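Local coordinates for protein pyruvate kinase (PDB 3GG8) that probably catalyses the transfer of the phosphoryl group from phosphoenolpyruvate to ADP, the ATP-yielding last step of glycolysis, at residues M276-D281 / T311-L316; A226-Q231 / I253-N258; T38-T43 / D342-S347; N192-N197 / L282-P287. All coordinates share one frame; numbering follows the deposited sequence.

Contact 1: M276-D281 / T311-L316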
loop_
_atom_site.group_PDB
_atom_site.type_symbol
_atom_site.label_atom_id
_atom_site.label_comp_id
_atom_site.label_asym_id
_atom_site.label_seq_id
_atom_site.Cartn_x
_atom_site.Cartn_y
_atom_site.Cartn_z
ATOM N N MET C 276 20.612 -6.361 26.321
ATOM C CA MET C 276 20.905 -7.786 26.292
ATOM C C MET C 276 19.715 -8.543 26.898
ATOM O O MET C 276 19.298 -8.266 28.028
ATOM C CB MET C 276 22.228 -8.100 27.006
ATOM C CG MET C 276 22.587 -9.584 27.003
ATOM S SD MET C 276 24.086 -10.035 27.873
ATOM C CE MET C 276 25.326 -8.966 27.108
ATOM N N ILE C 277 19.130 -9.446 26.112
ATOM C CA ILE C 277 18.008 -10.264 26.542
ATOM C C ILE C 277 18.540 -11.588 27.118
ATOM O O ILE C 277 19.105 -12.407 26.389
ATOM C CB ILE C 277 17.049 -10.552 25.352
ATOM C CG1 ILE C 277 16.592 -9.254 24.679
ATOM C CG2 ILE C 277 15.848 -11.445 25.787
ATOM C CD1 ILE C 277 15.850 -9.476 23.380
ATOM N N ALA C 278 18.387 -11.780 28.429
ATOM C CA ALA C 278 18.824 -13.002 29.101
ATOM C C ALA C 278 17.634 -13.939 29.250
ATOM O O ALA C 278 16.957 -13.931 30.292
ATOM C CB ALA C 278 19.427 -12.681 30.469
ATOM N N ARG C 279 17.395 -14.747 28.212
ATOM C CA ARG C 279 16.243 -15.657 28.161
ATOM C C ARG C 279 16.176 -16.638 29.314
ATOM O O ARG C 279 15.119 -16.808 29.890
ATOM C CB ARG C 279 16.201 -16.458 26.849
ATOM C CG ARG C 279 15.901 -15.650 25.599
ATOM C CD ARG C 279 17.176 -15.413 24.805
ATOM N NE ARG C 279 17.886 -16.656 24.505
ATOM C CZ ARG C 279 17.569 -17.492 23.520
ATOM N NH1 ARG C 279 16.542 -17.239 22.717
ATOM N NH2 ARG C 279 18.291 -18.593 23.333
ATOM N N GLY C 280 17.289 -17.296 29.629
ATOM C CA GLY C 280 17.326 -18.305 30.680
ATOM C C GLY C 280 16.937 -17.773 32.056
ATOM O O GLY C 280 16.220 -18.435 32.798
ATOM N N ASP C 281 17.419 -16.581 32.399
ATOM C CA ASP C 281 17.028 -15.924 33.651
ATOM C C ASP C 281 15.559 -15.486 33.618
ATOM O O ASP C 281 14.832 -15.667 34.606
ATOM C CB ASP C 281 17.963 -14.765 33.956
ATOM C CG ASP C 281 19.430 -15.171 33.851
ATOM O OD1 ASP C 281 19.978 -15.120 32.737
ATOM O OD2 ASP C 281 20.037 -15.575 34.874
ATOM N N THR C 311 20.931 -11.242 21.955
ATOM C CA THR C 311 20.217 -12.411 22.435
ATOM C C THR C 311 21.205 -13.382 23.111
ATOM O O THR C 311 22.139 -13.897 22.480
ATOM C CB THR C 311 19.452 -13.088 21.268
ATOM O OG1 THR C 311 18.602 -12.111 20.653
ATOM C CG2 THR C 311 18.599 -14.243 21.761
ATOM N N ALA C 312 20.972 -13.625 24.397
ATOM C CA ALA C 312 21.927 -14.323 25.229
ATOM C C ALA C 312 21.296 -15.504 25.965
ATOM O O ALA C 312 20.072 -15.557 26.155
ATOM C CB ALA C 312 22.574 -13.344 26.218
ATOM N N THR C 313 22.160 -16.446 26.357
ATOM C CA THR C 313 21.846 -17.605 27.192
ATOM C C THR C 313 21.062 -18.653 26.437
ATOM O O THR C 313 20.306 -18.346 25.507
ATOM C CB THR C 313 21.100 -17.268 28.514
ATOM O OG1 THR C 313 19.702 -17.135 28.252
ATOM C CG2 THR C 313 21.635 -15.997 29.167
ATOM N N GLN C 314 21.267 -19.898 26.852
ATOM C CA GLN C 314 20.598 -21.038 26.281
ATOM C C GLN C 314 20.559 -20.994 24.750
ATOM O O GLN C 314 19.497 -21.195 24.149
ATOM C CB GLN C 314 19.190 -21.150 26.858
ATOM C CG GLN C 314 19.146 -21.031 28.371
ATOM C CD GLN C 314 17.769 -21.321 28.903
ATOM O OE1 GLN C 314 16.758 -20.940 28.305
ATOM N NE2 GLN C 314 17.719 -22.009 30.026
ATOM N N MET C 315 21.719 -20.734 24.146
ATOM C CA MET C 315 21.855 -20.614 22.695
ATOM C C MET C 315 22.272 -21.922 22.028
ATOM O O MET C 315 21.462 -22.586 21.374
ATOM C CB MET C 315 22.823 -19.475 22.344
ATOM C CG MET C 315 22.285 -18.094 22.759
ATOM S SD MET C 315 20.887 -17.542 21.733
ATOM C CE MET C 315 21.811 -16.762 20.424
ATOM N N LEU C 316 23.530 -22.301 22.225
ATOM C CA LEU C 316 24.086 -23.535 21.682
ATOM C C LEU C 316 24.708 -24.377 22.803
ATOM O O LEU C 316 25.846 -24.834 22.690
ATOM C CB LEU C 316 25.154 -23.185 20.641
ATOM C CG LEU C 316 24.896 -23.119 19.132
ATOM C CD1 LEU C 316 23.500 -22.745 18.759
ATOM C CD2 LEU C 316 25.903 -22.201 18.458
#
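Arg279 lays one face of its guanidinium over Met315 SD and the methyl CG2 of Thr311. Its NH2 comes within 3.2 Å of Met315 SD, the two side chains crossing at about a right angle, while its CD rests 3.6 Å from Thr311 CG2. The chain reaches this place by bending at chi2 (103°) and again at chi3, which curls it back over the 311-316 backbone. Edge-on, NE and NH2 both grip Thr313 O, at 3.1 and 3.0 Å, and this oxygen lies exactly in the guanidinium plane. NE also makes a weak bond to Ala312 O.

Behind the arginine, parallel strands 275-278 and 309-312 of the (beta/alpha)8 barrel run side by side, joined by Ala312 N to Ile277 O at 3.0 Å. Met276 CG packs on Ala312 CB. At the carboxyl end of the strands Thr313 has OG1 between its backbone N and carbonyl carbon (chi1 83°). From there OG1 donates to Ala312 O at 2.7 Å and accepts the nearly straight bond (167°) from Gly280 N, 2.8 Å away, in the first turn of helix 279-282. Gly280 CA lies 3.5 Å from CD of the Gln314 amide, whose OE1 is bonded to Arg327 of the second subunit.

Arg279 also forms a salt bridge with Asp332 and bonds Gln295 through NH1. These carbonyl, amide and carboxylate partners fix the guanidinium in plane and rotation, and the charge of Asp332 probably eases the closeness of Arg279 to Arg327 of the second subunit.

Contact 2: A226-Q231 / I253-N258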
loop_
_atom_site.group_PDB
_atom_site.type_symbol
_atom_site.label_atom_id
_atom_site.label_comp_id
_atom_site.label_asym_id
_atom_site.label_seq_id
_atom_site.Cartn_x
_atom_site.Cartn_y
_atom_site.Cartn_z
ATOM N N ALA C 226 27.902 -4.409 30.212
ATOM C CA ALA C 226 26.632 -5.111 30.278
ATOM C C ALA C 226 26.327 -5.249 31.758
ATOM O O ALA C 226 27.125 -5.808 32.495
ATOM C CB ALA C 226 26.715 -6.481 29.606
ATOM N N ALA C 227 25.200 -4.693 32.200
ATOM C CA ALA C 227 24.900 -4.621 33.623
ATOM C C ALA C 227 23.847 -5.678 33.942
ATOM O O ALA C 227 22.723 -5.606 33.466
ATOM C CB ALA C 227 24.405 -3.237 33.983
ATOM N N SER C 228 24.214 -6.663 34.751
ATOM C CA SER C 228 23.277 -7.739 35.057
ATOM C C SER C 228 22.073 -7.243 35.852
ATOM O O SER C 228 22.187 -6.296 36.636
ATOM C CB SER C 228 24.001 -8.876 35.783
ATOM O OG SER C 228 24.928 -9.466 34.894
ATOM N N PHE C 229 20.912 -7.861 35.604
ATOM C CA PHE C 229 19.720 -7.673 36.435
ATOM C C PHE C 229 19.254 -6.215 36.568
ATOM O O PHE C 229 19.006 -5.734 37.682
ATOM C CB PHE C 229 19.966 -8.277 37.835
ATOM C CG PHE C 229 18.738 -8.875 38.470
ATOM C CD1 PHE C 229 18.287 -10.134 38.097
ATOM C CD2 PHE C 229 18.046 -8.190 39.458
ATOM C CE1 PHE C 229 17.150 -10.697 38.694
ATOM C CE2 PHE C 229 16.910 -8.750 40.052
ATOM C CZ PHE C 229 16.470 -9.998 39.668
ATOM N N VAL C 230 19.122 -5.498 35.453
ATOM C CA VAL C 230 18.659 -4.111 35.539
ATOM C C VAL C 230 17.151 -4.079 35.776
ATOM O O VAL C 230 16.380 -4.702 35.034
ATOM C CB VAL C 230 19.048 -3.269 34.305
ATOM C CG1 VAL C 230 18.271 -1.957 34.285
ATOM C CG2 VAL C 230 20.550 -2.999 34.302
ATOM N N GLN C 231 16.740 -3.365 36.822
ATOM C CA GLN C 231 15.348 -3.368 37.244
ATOM C C GLN C 231 14.602 -2.062 36.957
ATOM O O GLN C 231 13.366 -2.046 36.965
ATOM C CB GLN C 231 15.242 -3.737 38.722
ATOM C CG GLN C 231 15.562 -5.184 39.004
ATOM C CD GLN C 231 15.179 -5.593 40.411
ATOM O OE1 GLN C 231 14.330 -6.473 40.600
ATOM N NE2 GLN C 231 15.802 -4.961 41.409
ATOM N N ILE C 253 24.781 -1.447 28.292
ATOM C CA ILE C 253 23.895 -2.497 27.757
ATOM C C ILE C 253 23.184 -3.225 28.905
ATOM O O ILE C 253 23.674 -4.244 29.387
ATOM C CB ILE C 253 24.666 -3.543 26.895
ATOM C CG1 ILE C 253 25.477 -2.883 25.769
ATOM C CG2 ILE C 253 23.707 -4.639 26.372
ATOM C CD1 ILE C 253 24.625 -2.195 24.665
ATOM N N PRO C 254 22.040 -2.694 29.365
ATOM C CA PRO C 254 21.316 -3.343 30.452
ATOM C C PRO C 254 20.879 -4.763 30.085
ATOM O O PRO C 254 20.473 -5.016 28.942
ATOM C CB PRO C 254 20.082 -2.448 30.637
ATOM C CG PRO C 254 20.468 -1.148 30.074
ATOM C CD PRO C 254 21.366 -1.460 28.928
ATOM N N LYS C 255 20.992 -5.668 31.054
ATOM C CA LYS C 255 20.524 -7.036 30.913
ATOM C C LYS C 255 19.122 -7.151 31.533
ATOM O O LYS C 255 18.903 -6.782 32.697
ATOM C CB LYS C 255 21.511 -8.014 31.578
ATOM C CG LYS C 255 22.831 -8.178 30.816
ATOM C CD LYS C 255 23.922 -8.897 31.620
ATOM C CE LYS C 255 23.568 -10.326 31.907
ATOM N NZ LYS C 255 24.738 -10.963 32.589
ATOM N N ILE C 256 18.170 -7.624 30.733
ATOM C CA ILE C 256 16.793 -7.741 31.195
ATOM C C ILE C 256 16.638 -9.181 31.623
ATOM O O ILE C 256 16.768 -10.087 30.788
ATOM C CB ILE C 256 15.740 -7.364 30.109
ATOM C CG1 ILE C 256 16.019 -5.979 29.494
ATOM C CG2 ILE C 256 14.276 -7.466 30.665
ATOM C CD1 ILE C 256 15.983 -4.770 30.461
ATOM N N GLU C 257 16.389 -9.373 32.923
ATOM C CA GLU C 257 16.396 -10.694 33.560
ATOM C C GLU C 257 15.184 -11.007 34.441
ATOM O O GLU C 257 15.000 -12.167 34.827
ATOM C CB GLU C 257 17.653 -10.889 34.404
ATOM C CG GLU C 257 18.948 -10.385 33.781
ATOM C CD GLU C 257 20.165 -10.960 34.450
ATOM O OE1 GLU C 257 21.155 -10.239 34.626
ATOM O OE2 GLU C 257 20.141 -12.149 34.801
ATOM N N ASN C 258 14.373 -10.003 34.785
ATOM C CA ASN C 258 13.149 -10.268 35.552
ATOM C C ASN C 258 11.955 -9.391 35.133
ATOM O O ASN C 258 12.014 -8.686 34.113
ATOM C CB ASN C 258 13.411 -10.253 37.081
ATOM C CG ASN C 258 13.643 -8.854 37.651
ATOM O OD1 ASN C 258 13.959 -7.905 36.926
ATOM N ND2 ASN C 258 13.490 -8.728 38.975
HETATM O O HOH W 1 15.853 -7.540 34.979
#
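Glu257 OE1 takes the backbone N-H of Phe229 at 2.6 Å, the donor approaching from above the carboxylate plane. Beside it Lys255 NZ donates to Ser228 OG at 2.8 Å, its chain bending at chi3 (66°), with CD against Ser228 CA. Farther along, Asn258 ND2 gives a fairly straight bond (161°) to Gln231 OE1, 2.9 Å away, and lies 3.3 Å from CZ of Phe229. The ring itself has Asn258 OD1 over one face, toward the rim, and its CD1 rests against Glu257 CB.

A water ties the loops together, donating to Val230 O and Asn258 OD1 and accepting from Glu257 N. Beneath these groups the parallel strands of a beta-alpha-beta unit in the barrel are joined by Lys255 N to Ala227 O at 3.0 Å, and Val230 N continues the pairing to Lys255 O. Val230 CG2 packs on Pro254 CB.

In the second shell, Asp101 forms a salt bridge with Lys255, and Thr102 O bonds Ser228 OG. Lysine and serine are thus both held from the end of neighbouring strand 97-101, which is consistent with these polar groups being held in position by the protein itself, at the carboxyl end of the barrel where pyruvate kinases have their active site.

Contact 3: T38-T43 / D342-S347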
loop_
_atom_site.group_PDB
_atom_site.type_symbol
_atom_site.label_atom_id
_atom_site.label_comp_id
_atom_site.label_asym_id
_atom_site.label_seq_id
_atom_site.Cartn_x
_atom_site.Cartn_y
_atom_site.Cartn_z
ATOM N N THR C 38 24.541 -10.715 10.997
ATOM C CA THR C 38 24.446 -10.814 12.463
ATOM C C THR C 38 25.832 -10.852 13.146
ATOM O O THR C 38 26.745 -11.510 12.659
ATOM C CB THR C 38 23.532 -12.030 12.867
ATOM O OG1 THR C 38 22.293 -11.966 12.129
ATOM C CG2 THR C 38 23.217 -12.027 14.338
ATOM N N ARG C 39 25.986 -10.101 14.241
ATOM C CA ARG C 39 27.242 -9.986 14.995
ATOM C C ARG C 39 27.346 -11.074 16.078
ATOM O O ARG C 39 26.338 -11.471 16.662
ATOM C CB ARG C 39 27.259 -8.632 15.699
ATOM C CG ARG C 39 27.881 -7.474 14.959
ATOM C CD ARG C 39 27.605 -7.417 13.499
ATOM N NE ARG C 39 28.568 -8.145 12.669
ATOM C CZ ARG C 39 29.835 -7.787 12.448
ATOM N NH1 ARG C 39 30.581 -8.525 11.645
ATOM N NH2 ARG C 39 30.371 -6.716 13.028
ATOM N N ILE C 40 28.554 -11.562 16.357
ATOM C CA ILE C 40 28.698 -12.678 17.307
ATOM C C ILE C 40 29.485 -12.248 18.545
ATOM O O ILE C 40 30.603 -11.724 18.429
ATOM C CB ILE C 40 29.323 -13.929 16.647
ATOM C CG1 ILE C 40 28.415 -14.461 15.519
ATOM C CG2 ILE C 40 29.600 -15.017 17.680
ATOM C CD1 ILE C 40 29.035 -15.543 14.672
ATOM N N VAL C 41 28.873 -12.443 19.716
ATOM C CA VAL C 41 29.526 -12.152 20.998
ATOM C C VAL C 41 30.010 -13.458 21.649
ATOM O O VAL C 41 29.244 -14.433 21.773
ATOM C CB VAL C 41 28.588 -11.375 21.964
ATOM C CG1 VAL C 41 29.312 -11.021 23.270
ATOM C CG2 VAL C 41 27.995 -10.118 21.276
ATOM N N CYS C 42 31.290 -13.462 22.044
ATOM C CA CYS C 42 31.930 -14.632 22.664
ATOM C C CYS C 42 32.438 -14.304 24.053
ATOM O O CYS C 42 33.095 -13.274 24.271
ATOM C CB CYS C 42 33.089 -15.127 21.811
ATOM S SG CYS C 42 32.576 -15.676 20.162
ATOM N N THR C 43 32.092 -15.177 24.993
ATOM C CA THR C 43 32.518 -15.049 26.386
ATOM C C THR C 43 33.898 -15.678 26.532
ATOM O O THR C 43 34.122 -16.825 26.124
ATOM C CB THR C 43 31.504 -15.716 27.339
ATOM O OG1 THR C 43 30.234 -15.090 27.162
ATOM C CG2 THR C 43 31.909 -15.574 28.813
ATOM N N ASP C 342 20.544 -8.016 16.676
ATOM C CA ASP C 342 21.793 -7.478 16.170
ATOM C C ASP C 342 22.912 -8.446 16.434
ATOM O O ASP C 342 23.759 -8.660 15.555
ATOM C CB ASP C 342 22.119 -6.119 16.803
ATOM C CG ASP C 342 21.242 -5.002 16.258
ATOM O OD1 ASP C 342 21.586 -4.425 15.201
ATOM O OD2 ASP C 342 20.196 -4.711 16.880
ATOM N N CYS C 343 22.913 -9.012 17.654
ATOM C CA CYS C 343 23.927 -9.959 18.122
ATOM C C CYS C 343 23.335 -11.247 18.676
ATOM O O CYS C 343 22.232 -11.273 19.234
ATOM C CB CYS C 343 24.806 -9.348 19.215
ATOM S SG CYS C 343 25.568 -7.757 18.820
ATOM N N VAL C 344 24.100 -12.319 18.505
ATOM C CA VAL C 344 23.860 -13.590 19.175
ATOM C C VAL C 344 25.081 -13.865 20.064
ATOM O O VAL C 344 26.214 -13.539 19.695
ATOM C CB VAL C 344 23.587 -14.729 18.159
ATOM C CG1 VAL C 344 22.165 -14.624 17.611
ATOM C CG2 VAL C 344 24.610 -14.696 17.012
ATOM N N MET C 345 24.852 -14.427 21.249
ATOM C CA MET C 345 25.917 -14.542 22.233
ATOM C C MET C 345 26.164 -15.968 22.675
ATOM O O MET C 345 25.210 -16.721 22.932
ATOM C CB MET C 345 25.631 -13.670 23.452
ATOM C CG MET C 345 26.775 -13.624 24.451
ATOM S SD MET C 345 26.340 -12.569 25.832
ATOM C CE MET C 345 25.922 -13.759 27.086
ATOM N N LEU C 346 27.452 -16.318 22.721
ATOM C CA LEU C 346 27.927 -17.573 23.274
ATOM C C LEU C 346 28.448 -17.342 24.686
ATOM O O LEU C 346 29.167 -16.349 24.971
ATOM C CB LEU C 346 29.000 -18.206 22.374
ATOM C CG LEU C 346 28.496 -18.610 20.966
ATOM C CD1 LEU C 346 29.643 -18.955 19.996
ATOM C CD2 LEU C 346 27.443 -19.740 20.999
ATOM N N SER C 347 28.055 -18.241 25.584
ATOM C CA SER C 347 28.462 -18.121 26.981
ATOM C C SER C 347 29.444 -19.220 27.336
ATOM O O SER C 347 30.627 -19.105 26.999
ATOM C CB SER C 347 27.244 -18.086 27.912
ATOM O OG SER C 347 26.519 -16.885 27.690
#
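Thr43 OG1 donates to Leu346 O at 2.7 Å, in the carbonyl plane and on a lone pair, at the carboxyl end of the seam between the first and last strands of the (beta/alpha)8 barrel. The backbone N of Thr43 adds a weak bond to the same oxygen, while OG1 is also bonded by Arg66 of the next strand. From there back to the start of the strands, main-chain bonds alternate in parallel fashion: Leu346 N to Val41 O at 2.8 Å, Val41 N to Val344 O at 2.9 Å, Val344 N to Arg39 O and Arg39 N to Asp342 O. The first two are almost straight (175° and 178°). Strands 39-43 and 343-346, inclined by 22°, close the barrel with a seam that is regular up to Leu346 N.

Side chains divide between its two faces. Val41, Cys343 and Met345 share one: Val41 CB lies 3.8 Å from Met345 CG, and Val41 CG2 meets Cys343 CB at 3.9 Å. Met345 sets off trans from its own nitrogen and runs past Val41 toward Ala312 and Arg66. On the other face Ile40, Val344 and Leu346 all reach Met363 of helix 356-371, which covers this side of the seam. Thr38 extends that layer, its hydroxyl bonded to Glu371. Its methyl CG2 turns the other way, the side chain crossing that of Val344 at about a right angle, with CG2 4.0 Å from Val344 CG2.

Contact 4: N192-N197 / L282-P287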
loop_
_atom_site.group_PDB
_atom_site.type_symbol
_atom_site.label_atom_id
_atom_site.label_comp_id
_atom_site.label_asym_id
_atom_site.label_seq_id
_atom_site.Cartn_x
_atom_site.Cartn_y
_atom_site.Cartn_z
ATOM N N ASN C 192 21.365 -20.763 43.737
ATOM C CA ASN C 192 20.664 -19.540 43.368
ATOM C C ASN C 192 19.150 -19.614 43.608
ATOM O O ASN C 192 18.541 -20.690 43.596
ATOM C CB ASN C 192 20.981 -19.132 41.922
ATOM C CG ASN C 192 20.490 -20.149 40.888
ATOM O OD1 ASN C 192 19.485 -20.854 41.087
ATOM N ND2 ASN C 192 21.207 -20.216 39.756
ATOM N N MET C 193 18.566 -18.445 43.832
ATOM C CA MET C 193 17.136 -18.309 44.058
ATOM C C MET C 193 16.557 -17.232 43.148
ATOM O O MET C 193 17.209 -16.228 42.830
ATOM C CB MET C 193 16.851 -17.992 45.535
ATOM C CG MET C 193 17.275 -19.118 46.483
ATOM S SD MET C 193 17.054 -18.760 48.239
ATOM C CE MET C 193 15.274 -18.530 48.351
ATOM N N ASN C 194 15.324 -17.468 42.714
ATOM C CA ASN C 194 14.594 -16.499 41.931
ATOM C C ASN C 194 13.275 -16.157 42.588
ATOM O O ASN C 194 12.633 -17.012 43.224
ATOM C CB ASN C 194 14.385 -17.016 40.506
ATOM C CG ASN C 194 15.701 -17.165 39.753
ATOM O OD1 ASN C 194 16.425 -18.134 39.949
ATOM N ND2 ASN C 194 16.019 -16.191 38.909
ATOM N N LEU C 195 12.876 -14.899 42.419
ATOM C CA LEU C 195 11.641 -14.379 43.002
ATOM C C LEU C 195 10.681 -13.857 41.925
ATOM O O LEU C 195 10.534 -12.647 41.780
ATOM C CB LEU C 195 11.999 -13.258 43.973
ATOM C CG LEU C 195 12.176 -13.496 45.470
ATOM C CD1 LEU C 195 12.691 -14.885 45.872
ATOM C CD2 LEU C 195 13.006 -12.357 46.092
ATOM N N PRO C 196 10.039 -14.767 41.158
ATOM C CA PRO C 196 9.127 -14.387 40.067
ATOM C C PRO C 196 8.109 -13.303 40.465
ATOM O O PRO C 196 7.450 -13.442 41.494
ATOM C CB PRO C 196 8.395 -15.701 39.758
ATOM C CG PRO C 196 9.360 -16.763 40.134
ATOM C CD PRO C 196 10.161 -16.232 41.290
ATOM N N ASN C 197 8.013 -12.226 39.677
ATOM C CA ASN C 197 7.026 -11.157 39.910
ATOM C C ASN C 197 7.290 -10.340 41.200
ATOM O O ASN C 197 6.386 -9.666 41.711
ATOM C CB ASN C 197 5.604 -11.753 39.930
ATOM C CG ASN C 197 4.562 -10.852 39.278
ATOM O OD1 ASN C 197 4.877 -9.913 38.536
ATOM N ND2 ASN C 197 3.296 -11.157 39.542
ATOM N N LEU C 282 15.109 -14.965 32.472
ATOM C CA LEU C 282 13.711 -14.543 32.315
ATOM C C LEU C 282 12.762 -15.731 32.523
ATOM O O LEU C 282 11.666 -15.571 33.060
ATOM C CB LEU C 282 13.478 -13.900 30.938
ATOM C CG LEU C 282 13.811 -12.422 30.777
ATOM C CD1 LEU C 282 13.933 -12.006 29.318
ATOM C CD2 LEU C 282 12.756 -11.585 31.514
ATOM N N GLY C 283 13.210 -16.918 32.104
ATOM C CA GLY C 283 12.458 -18.160 32.275
ATOM C C GLY C 283 12.397 -18.650 33.709
ATOM O O GLY C 283 11.641 -19.587 34.011
ATOM N N MET C 284 13.188 -18.022 34.591
ATOM C CA MET C 284 13.123 -18.264 36.047
ATOM C C MET C 284 12.176 -17.293 36.747
ATOM O O MET C 284 11.968 -17.398 37.962
ATOM C CB MET C 284 14.499 -18.111 36.717
ATOM C CG MET C 284 15.589 -19.076 36.283
ATOM S SD MET C 284 15.064 -20.782 36.346
ATOM C CE MET C 284 16.449 -21.520 35.471
ATOM N N GLU C 285 11.625 -16.340 35.995
ATOM C CA GLU C 285 10.912 -15.200 36.588
ATOM C C GLU C 285 9.501 -15.027 36.035
ATOM O O GLU C 285 8.683 -14.323 36.634
ATOM C CB GLU C 285 11.698 -13.888 36.393
ATOM C CG GLU C 285 13.157 -13.889 36.884
ATOM C CD GLU C 285 13.292 -13.529 38.349
ATOM O OE1 GLU C 285 12.315 -13.014 38.952
ATOM O OE2 GLU C 285 14.385 -13.768 38.894
ATOM N N ILE C 286 9.239 -15.623 34.866
ATOM C CA ILE C 286 7.918 -15.599 34.247
ATOM C C ILE C 286 7.580 -16.995 33.700
ATOM O O ILE C 286 8.474 -17.814 33.511
ATOM C CB ILE C 286 7.778 -14.492 33.118
ATOM C CG1 ILE C 286 8.588 -14.841 31.861
ATOM C CG2 ILE C 286 8.132 -13.077 33.628
ATOM C CD1 ILE C 286 8.298 -13.930 30.673
ATOM N N PRO C 287 6.284 -17.300 33.488
ATOM C CA PRO C 287 6.008 -18.554 32.762
ATOM C C PRO C 287 6.889 -18.717 31.496
ATOM O O PRO C 287 7.056 -17.769 30.731
ATOM C CB PRO C 287 4.531 -18.424 32.408
ATOM C CG PRO C 287 3.966 -17.636 33.559
ATOM C CD PRO C 287 5.044 -16.635 33.930
HETATM O O HOH W 2 14.682 -12.905 41.365
HETATM O O HOH W 3 10.372 -11.472 38.140
#
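Pro196 and Glu285 bring their backbones together, CA to CA 4.0 Å, where the chain leaving the sheet of the small B domain, the lid of pyruvate kinases, comes back to the barrel. Segment 192-197 is extended through Asn194, the end of edge strand 193-194, and then turns at Asn197, whose phi is positive (68°). Segment 282-287 leaves helix 279-282 in a tight turn in which Leu282 O accepts both Glu285 N and Ile286 N. The two backbones make no direct bond to each other; side chains and waters join them.

Asn194 ND2 donates to Glu285 OE2 at 2.9 Å in a straight bond (167°). The acceptor lies close to the amide plane, but the donor stands above the carboxylate plane, and the two groups are turned 66° against each other. The same amide rests on Met284, with ND2 3.3 Å from Met284 CB. Glu285 folds back at chi2, which swings its carboxylate alongside Leu195. OE1 then faces Leu195 O, another acceptor, at 3.4 Å. Two waters answer the carboxylate: one donates to OE2 and accepts from Leu195 N, the other donates to OE1 at 2.6 Å and accepts from Asn197 N, so the carboxylate joins the two segments by one direct bond and two water bridges.

Around this site Met284 also touches Leu159 of the lid sheet, and Glu285 touches Asn258. The Pro196 ring lies over two successive carbonyls of 282-287, CB 3.4 Å from Glu285 O and CG 3.5 Å from Met284 O.

From the N terminus, strand 39-43 opens contact 3, which is completed only by strand 343-346 and so encloses the other three contacts. Segment 192-197 next leaves the B domain and opens contact 4; inside that loop, contact 2 joins neighbouring strands 224-227 and 251-256 and closes first. Contact 1 opens at 276-281, just before 282-287 closes contact 4, so these two cross. Contact 1 is closed by 311-316, and contact 3 follows. Contacts 2, 1 and 3 share the barrel sheet: backbone hydrogen bonds join Met276 to Pro254 and Ile256 and Thr311 to Cys343, and probably to Met345. Contact 4 ties the lid to this barrel, its Glu285 and Leu282 packing against contact 2.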